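Local coordinates for hypothetical membrane protein (Corynebacterium glutamicum, PDB 6JS9), which binds heme through its N-terminal domain, the part present here, and probably hands it on in the heme uptake machinery of Corynebacteria, at residues 38-52 and 63-75. Sequence-based numbering, arbitrary orientation.
Sequences DGASDNGGNFAFTPR and QGTVEFNGSVHFL
P51 faces F68 as a non-hydrogen-bonded antiparallel pair, and backbone bonds close on both sides of it: R52 N donates to E67 O at 2.8 Å, nearly straight at 173°, and N69 N to T50 O at 2.7 Å. Past N69 this pairing of the 48-58 and 63-79 hairpin stops; F49 makes no backbone bond to 63-75, and the loop at D38-A40 lies against G70 instead. The G70 backbone, at positive phi, calls for glycine, since a CB would jam against the preceding carbonyl O; its CA sits 3.9 Å from F49 CD1, at the ring edge, with A40 CB equally near.

The CB of N69 points toward 38-52, and its OD1 accepts R52 NE at 3.1 Å, lying in the guanidinium plane, whereas the donor stands 48° above the amide plane. A bend at chi3 (-103°) turns the R52 guanidinium so that F68 O lies over one face, while NH1 makes a long salt bridge to E67 OE1. At the loop end, S71 OG donates to D38 OD1 at 2.9 Å. On the apolar side V72 CG2 meets F49 CZ edge-on at 3.7 Å and also touches F47, while CG1 packs on F47 CE2.

L180 of strand 177-183 packs on P51, V66 and F68; F49 makes backbone hydrogen bonds with L13 of strand 11-14, F47 with W15 just after it; I34 of strand 33-37 touches F47 and V72. Three strands of the antiparallel sheet thus flank the hairpin where its pairing stops.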
ATOM      1  N   ASP A  38      11.165   7.937  -1.975  1.00 37.04           N
ATOM      2  CA  ASP A  38      10.604   8.870  -0.994  1.00 40.00           C
ATOM      3  C   ASP A  38      10.705   8.347   0.441  1.00 40.03           C
ATOM      4  O   ASP A  38       9.844   8.634   1.276  1.00 40.90           O
ATOM      5  CB  ASP A  38       9.149   9.218  -1.344  1.00 41.34           C
ATOM      6  CG  ASP A  38       8.998   9.714  -2.773  1.00 48.87           C
ATOM      7  OD1 ASP A  38       9.028   8.878  -3.698  1.00 59.78           O
ATOM      8  OD2 ASP A  38       8.867  10.931  -2.987  1.00 54.83           O
ATOM      9  N   GLY A  39      11.747   7.572   0.746  1.00 42.18           N
ATOM     10  CA  GLY A  39      12.008   7.128   2.099  1.00 45.97           C
ATOM     11  C   GLY A  39      11.600   5.701   2.421  1.00 44.88           C
ATOM     12  O   GLY A  39      11.996   5.192   3.481  1.00 41.17           O
ATOM     13  N   ALA A  40      10.820   5.045   1.560  1.00 40.92           N
ATOM     14  CA  ALA A  40      10.460   3.651   1.790  1.00 40.19           C
ATOM     15  C   ALA A  40      11.701   2.759   1.762  1.00 44.33           C
ATOM     16  O   ALA A  40      12.656   3.006   1.021  1.00 43.30           O
ATOM     17  CB  ALA A  40       9.455   3.178   0.741  1.00 36.86           C
ATOM     18  N   SER A  41      11.683   1.715   2.593  1.00 46.42           N
ATOM     19  CA  SER A  41      12.781   0.762   2.714  1.00 50.95           C
ATOM     20  C   SER A  41      12.270  -0.638   2.413  1.00 52.59           C
ATOM     21  O   SER A  41      11.077  -0.926   2.550  1.00 44.38           O
ATOM     22  CB  SER A  41      13.410   0.777   4.118  1.00 50.54           C
ATOM     23  OG  SER A  41      13.674   2.094   4.574  1.00 56.29           O
ATOM     24  N   ASP A  42      13.197  -1.520   2.024  1.00 53.59           N
ATOM     25  CA  ASP A  42      12.803  -2.845   1.554  1.00 48.76           C
ATOM     26  C   ASP A  42      12.339  -3.737   2.700  1.00 50.60           C
ATOM     27  O   ASP A  42      11.303  -4.405   2.592  1.00 53.63           O
ATOM     28  CB  ASP A  42      13.954  -3.495   0.799  1.00 61.57           C
ATOM     29  CG  ASP A  42      13.536  -4.770   0.108  1.00 57.10           C
ATOM     30  OD1 ASP A  42      13.843  -5.862   0.641  1.00 60.38           O
ATOM     31  OD2 ASP A  42      12.881  -4.666  -0.951  1.00 48.06           O
ATOM     32  N   ASN A  43      13.096  -3.770   3.798  1.00 50.66           N
ATOM     33  CA  ASN A  43      12.736  -4.531   5.002  1.00 54.36           C
ATOM     34  C   ASN A  43      12.308  -5.961   4.653  1.00 49.49           C
ATOM     35  O   ASN A  43      11.334  -6.498   5.191  1.00 42.92           O
ATOM     36  CB  ASN A  43      11.657  -3.797   5.808  1.00 52.00           C
ATOM     37  CG  ASN A  43      11.392  -4.441   7.161  1.00 58.35           C
ATOM     38  OD1 ASN A  43      10.266  -4.854   7.456  1.00 60.32           O
ATOM     39  ND2 ASN A  43      12.427  -4.536   7.987  1.00 62.76           N
ATOM     40  N   GLY A  44      13.053  -6.575   3.732  1.00 52.07           N
ATOM     41  CA  GLY A  44      12.881  -7.966   3.364  1.00 49.47           C
ATOM     42  C   GLY A  44      11.756  -8.256   2.397  1.00 48.46           C
ATOM     43  O   GLY A  44      11.379  -9.423   2.251  1.00 53.05           O
ATOM     44  N   GLY A  45      11.217  -7.237   1.716  1.00 42.33           N
ATOM     45  CA  GLY A  45      10.013  -7.377   0.919  1.00 42.20           C
ATOM     46  C   GLY A  45       8.765  -6.897   1.628  1.00 38.82           C
ATOM     47  O   GLY A  45       7.722  -6.713   0.982  1.00 35.38           O
ATOM     48  N   ASN A  46       8.850  -6.690   2.937  1.00 41.10           N
ATOM     49  CA  ASN A  46       7.774  -6.098   3.714  1.00 39.74           C
ATOM     50  C   ASN A  46       8.050  -4.601   3.857  1.00 43.06           C
ATOM     51  O   ASN A  46       8.455  -4.090   4.913  1.00 40.01           O
ATOM     52  CB  ASN A  46       7.668  -6.802   5.059  1.00 42.45           C
ATOM     53  CG  ASN A  46       7.598  -8.310   4.907  1.00 47.61           C
ATOM     54  OD1 ASN A  46       6.733  -8.837   4.205  1.00 39.95           O
ATOM     55  ND2 ASN A  46       8.537  -9.010   5.535  1.00 53.98           N
ATOM     56  N   PHE A  47       7.826  -3.915   2.737  1.00 31.31           N
ATOM     57  CA  PHE A  47       8.219  -2.521   2.560  1.00 36.66           C
ATOM     58  C   PHE A  47       7.855  -1.659   3.763  1.00 37.33           C
ATOM     59  O   PHE A  47       6.715  -1.676   4.234  1.00 37.69           O
ATOM     60  CB  PHE A  47       7.558  -1.971   1.302  1.00 31.74           C
ATOM     61  CG  PHE A  47       7.873  -2.767   0.065  1.00 36.83           C
ATOM     62  CD1 PHE A  47       9.041  -3.518  -0.015  1.00 40.86           C
ATOM     63  CD2 PHE A  47       7.017  -2.751  -1.016  1.00 28.94           C
ATOM     64  CE1 PHE A  47       9.343  -4.255  -1.147  1.00 41.02           C
ATOM     65  CE2 PHE A  47       7.317  -3.486  -2.159  1.00 43.68           C
ATOM     66  CZ  PHE A  47       8.485  -4.233  -2.218  1.00 35.13           C
ATOM     67  N   ALA A  48       8.835  -0.895   4.245  1.00 43.59           N
ATOM     68  CA  ALA A  48       8.712  -0.100   5.463  1.00 45.38           C
ATOM     69  C   ALA A  48       8.500   1.372   5.113  1.00 37.35           C
ATOM     70  O   ALA A  48       9.343   1.985   4.445  1.00 37.18           O
ATOM     71  CB  ALA A  48       9.956  -0.267   6.335  1.00 35.08           C
ATOM     72  N   PHE A  49       7.382   1.934   5.570  1.00 32.93           N
ATOM     73  CA  PHE A  49       7.028   3.335   5.360  1.00 38.67           C
ATOM     74  C   PHE A  49       6.991   4.068   6.701  1.00 38.56           C
ATOM     75  O   PHE A  49       6.301   3.633   7.630  1.00 37.09           O
ATOM     76  CB  PHE A  49       5.668   3.451   4.667  1.00 34.74           C
ATOM     77  CG  PHE A  49       5.557   2.617   3.404  1.00 37.99           C
ATOM     78  CD1 PHE A  49       5.961   3.133   2.170  1.00 40.99           C
ATOM     79  CD2 PHE A  49       5.060   1.327   3.454  1.00 32.23           C
ATOM     80  CE1 PHE A  49       5.861   2.369   0.996  1.00 41.08           C
ATOM     81  CE2 PHE A  49       4.957   0.553   2.272  1.00 34.18           C
ATOM     82  CZ  PHE A  49       5.362   1.082   1.050  1.00 34.43           C
ATOM     83  N   THR A  50       7.736   5.220   6.797  1.00 38.47           N
ATOM     84  CA  THR A  50       7.791   5.987   8.036  1.00 42.85           C
ATOM     85  C   THR A  50       6.663   7.019   8.091  1.00 41.75           C
ATOM     86  O   THR A  50       6.244   7.535   7.053  1.00 34.59           O
ATOM     87  CB  THR A  50       9.135   6.700   8.158  1.00 46.12           C
ATOM     88  OG1 THR A  50       9.269   7.649   7.093  1.00 55.82           O
ATOM     89  CG2 THR A  50      10.268   5.699   8.093  1.00 38.10           C
ATOM     90  N   PRO A  51       6.158   7.343   9.292  1.00 41.83           N
ATOM     91  CA  PRO A  51       5.096   8.359   9.400  1.00 46.21           C
ATOM     92  C   PRO A  51       5.608   9.744   9.025  1.00 46.52           C
ATOM     93  O   PRO A  51       6.721  10.136   9.384  1.00 39.55           O
ATOM     94  CB  PRO A  51       4.688   8.312  10.881  1.00 46.46           C
ATOM     95  CG  PRO A  51       5.437   7.156  11.488  1.00 52.05           C
ATOM     96  CD  PRO A  51       6.602   6.855  10.611  1.00 43.60           C
ATOM     97  N   ARG A  52       4.776  10.497   8.316  1.00 41.21           N
ATOM     98  CA  ARG A  52       5.164  11.831   7.869  1.00 46.14           C
ATOM     99  C   ARG A  52       4.974  12.867   8.978  1.00 41.91           C
ATOM    100  O   ARG A  52       3.954  12.873   9.669  1.00 38.43           O
ATOM    101  CB  ARG A  52       4.336  12.216   6.645  1.00 54.71           C
ATOM    102  CG  ARG A  52       5.083  13.011   5.614  1.00 57.78           C
ATOM    103  CD  ARG A  52       4.186  13.287   4.438  1.00 54.45           C
ATOM    104  NE  ARG A  52       4.477  12.432   3.292  1.00 48.94           N
ATOM    105  CZ  ARG A  52       3.622  12.243   2.292  1.00 47.87           C
ATOM    106  NH1 ARG A  52       2.437  12.836   2.333  1.00 46.40           N
ATOM    107  NH2 ARG A  52       3.939  11.461   1.263  1.00 42.44           N
ATOM    108  N   GLN A  63      -9.989   6.596  16.367  1.00 36.45           N
ATOM    109  CA  GLN A  63     -10.079   6.941  14.953  1.00 38.24           C
ATOM    110  C   GLN A  63      -9.085   8.039  14.619  1.00 38.43           C
ATOM    111  O   GLN A  63      -8.910   8.992  15.383  1.00 37.10           O
ATOM    112  CB  GLN A  63     -11.510   7.392  14.532  1.00 37.87           C
ATOM    113  CG  GLN A  63     -12.563   6.345  14.821  1.00 36.79           C
ATOM    114  CD  GLN A  63     -13.942   6.704  14.317  1.00 39.48           C
ATOM    115  OE1 GLN A  63     -14.146   7.734  13.669  1.00 37.35           O
ATOM    116  NE2 GLN A  63     -14.899   5.839  14.601  1.00 37.80           N
ATOM    117  N   GLY A  64      -8.453   7.897  13.464  1.00 35.69           N
ATOM    118  CA  GLY A  64      -7.525   8.893  12.979  1.00 37.53           C
ATOM    119  C   GLY A  64      -6.864   8.383  11.724  1.00 32.90           C
ATOM    120  O   GLY A  64      -7.055   7.230  11.320  1.00 34.80           O
ATOM    121  N   THR A  65      -6.061   9.259  11.113  1.00 34.48           N
ATOM    122  CA  THR A  65      -5.322   8.916   9.898  1.00 40.75           C
ATOM    123  C   THR A  65      -3.841   9.220  10.079  1.00 40.45           C
ATOM    124  O   THR A  65      -3.482  10.268  10.618  1.00 38.14           O
ATOM    125  CB  THR A  65      -5.854   9.690   8.686  1.00 34.40           C
ATOM    126  OG1 THR A  65      -7.242   9.395   8.516  1.00 31.86           O
ATOM    127  CG2 THR A  65      -5.105   9.300   7.425  1.00 31.22           C
ATOM    128  N   VAL A  66      -2.978   8.319   9.612  1.00 33.52           N
ATOM    129  CA  VAL A  66      -1.540   8.569   9.599  1.00 32.20           C
ATOM    130  C   VAL A  66      -1.049   8.511   8.157  1.00 42.35           C
ATOM    131  O   VAL A  66      -1.230   7.495   7.468  1.00 31.38           O
ATOM    132  CB  VAL A  66      -0.777   7.578  10.485  1.00 34.38           C
ATOM    133  CG1 VAL A  66       0.711   7.891  10.449  1.00 36.37           C
ATOM    134  CG2 VAL A  66      -1.298   7.639  11.905  1.00 33.99           C
ATOM    135  N   GLU A  67      -0.439   9.603   7.699  1.00 36.69           N
ATOM    136  CA  GLU A  67       0.169   9.654   6.377  1.00 32.83           C
ATOM    137  C   GLU A  67       1.626   9.226   6.484  1.00 33.88           C
ATOM    138  O   GLU A  67       2.304   9.550   7.462  1.00 43.54           O
ATOM    139  CB  GLU A  67       0.076  11.064   5.799  1.00 32.92           C
ATOM    140  CG  GLU A  67      -1.348  11.536   5.566  1.00 43.34           C
ATOM    141  CD  GLU A  67      -1.399  12.936   4.993  1.00 55.13           C
ATOM    142  OE1 GLU A  67      -0.346  13.617   4.974  1.00 60.80           O
ATOM    143  OE2 GLU A  67      -2.490  13.351   4.554  1.00 63.73           O
ATOM    144  N   PHE A  68       2.105   8.511   5.469  1.00 31.81           N
ATOM    145  CA  PHE A  68       3.435   7.911   5.468  1.00 32.19           C
ATOM    146  C   PHE A  68       4.288   8.455   4.330  1.00 38.56           C
ATOM    147  O   PHE A  68       3.772   8.874   3.290  1.00 35.93           O
ATOM    148  CB  PHE A  68       3.344   6.378   5.336  1.00 36.04           C
ATOM    149  CG  PHE A  68       2.777   5.708   6.551  1.00 36.74           C
ATOM    150  CD1 PHE A  68       1.406   5.557   6.699  1.00 38.30           C
ATOM    151  CD2 PHE A  68       3.617   5.254   7.563  1.00 36.59           C
ATOM    152  CE1 PHE A  68       0.867   4.963   7.834  1.00 36.77           C
ATOM    153  CE2 PHE A  68       3.093   4.650   8.704  1.00 34.20           C
ATOM    154  CZ  PHE A  68       1.712   4.502   8.835  1.00 39.94           C
ATOM    155  N   ASN A  69       5.604   8.456   4.545  1.00 37.17           N
ATOM    156  CA  ASN A  69       6.560   8.689   3.475  1.00 42.58           C
ATOM    157  C   ASN A  69       6.786   7.409   2.695  1.00 42.09           C
ATOM    158  O   ASN A  69       6.889   6.326   3.279  1.00 46.22           O
ATOM    159  CB  ASN A  69       7.897   9.161   4.036  1.00 35.81           C
ATOM    160  CG  ASN A  69       7.818  10.554   4.594  1.00 48.53           C
ATOM    161  OD1 ASN A  69       7.382  11.484   3.907  1.00 51.20           O
ATOM    162  ND2 ASN A  69       8.221  10.711   5.850  1.00 39.26           N
ATOM    163  N   GLY A  70       6.880   7.535   1.384  1.00 39.58           N
ATOM    164  CA  GLY A  70       7.363   6.448   0.552  1.00 35.42           C
ATOM    165  C   GLY A  70       6.519   6.229  -0.685  1.00 37.36           C
ATOM    166  O   GLY A  70       5.361   6.640  -0.770  1.00 32.91           O
ATOM    167  N   SER A  71       7.118   5.556  -1.669  1.00 36.69           N
ATOM    168  CA  SER A  71       6.405   5.150  -2.878  1.00 36.68           C
ATOM    169  C   SER A  71       6.952   3.810  -3.346  1.00 35.90           C
ATOM    170  O   SER A  71       8.072   3.426  -2.997  1.00 31.12           O
ATOM    171  CB  SER A  71       6.537   6.193  -3.992  1.00 34.80           C
ATOM    172  OG  SER A  71       7.894   6.317  -4.388  1.00 38.59           O
ATOM    173  N   VAL A  72       6.145   3.095  -4.136  1.00 36.86           N
ATOM    174  CA  VAL A  72       6.532   1.816  -4.735  1.00 35.19           C
ATOM    175  C   VAL A  72       6.217   1.882  -6.215  1.00 35.23           C
ATOM    176  O   VAL A  72       5.087   2.219  -6.586  1.00 33.95           O
ATOM    177  CB  VAL A  72       5.784   0.618  -4.119  1.00 38.34           C
ATOM    178  CG1 VAL A  72       6.410  -0.688  -4.588  1.00 29.99           C
ATOM    179  CG2 VAL A  72       5.752   0.711  -2.592  1.00 42.69           C
ATOM    180  N   HIS A  73       7.194   1.541  -7.059  1.00 33.34           N
ATOM    181  CA  HIS A  73       7.028   1.588  -8.511  1.00 37.50           C
ATOM    182  C   HIS A  73       7.201   0.187  -9.097  1.00 35.71           C
ATOM    183  O   HIS A  73       8.317  -0.344  -9.119  1.00 34.30           O
ATOM    184  CB  HIS A  73       8.021   2.562  -9.140  1.00 40.35           C
ATOM    185  CG  HIS A  73       7.810   2.763 -10.608  1.00 45.66           C
ATOM    186  ND1 HIS A  73       8.764   3.316 -11.433  1.00 47.77           N
ATOM    187  CD2 HIS A  73       6.746   2.483 -11.399  1.00 47.19           C
ATOM    188  CE1 HIS A  73       8.298   3.367 -12.670  1.00 50.33           C
ATOM    189  NE2 HIS A  73       7.073   2.873 -12.674  1.00 45.30           N
ATOM    190  N   PHE A  74       6.102  -0.399  -9.588  1.00 32.95           N
ATOM    191  CA  PHE A  74       6.120  -1.710 -10.226  1.00 29.17           C
ATOM    192  C   PHE A  74       6.242  -1.565 -11.743  1.00 31.39           C
ATOM    193  O   PHE A  74       5.482  -0.818 -12.369  1.00 29.19           O
ATOM    194  CB  PHE A  74       4.844  -2.501  -9.914  1.00 31.09           C
ATOM    195  CG  PHE A  74       4.564  -2.679  -8.452  1.00 30.62           C
ATOM    196  CD1 PHE A  74       5.237  -3.644  -7.715  1.00 32.85           C
ATOM    197  CD2 PHE A  74       3.612  -1.903  -7.821  1.00 30.63           C
ATOM    198  CE1 PHE A  74       4.975  -3.811  -6.351  1.00 36.88           C
ATOM    199  CE2 PHE A  74       3.328  -2.073  -6.464  1.00 30.48           C
ATOM    200  CZ  PHE A  74       4.009  -3.037  -5.737  1.00 33.05           C
ATOM    201  N   LEU A  75       7.169  -2.315 -12.330  1.00 31.79           N
ATOM    202  CA  LEU A  75       7.348  -2.381 -13.773  1.00 32.80           C
ATOM    203  C   LEU A  75       7.254  -3.833 -14.201  1.00 34.14           C
ATOM    204  O   LEU A  75       7.815  -4.712 -13.542  1.00 29.67           O
ATOM    205  CB  LEU A  75       8.707  -1.818 -14.212  1.00 33.85           C
ATOM    206  CG  LEU A  75       8.943  -0.312 -14.146  1.00 33.81           C
ATOM    207  CD1 LEU A  75      10.393   0.021 -14.469  1.00 36.37           C
ATOM    208  CD2 LEU A  75       7.986   0.447 -15.079  1.00 31.69           C
TER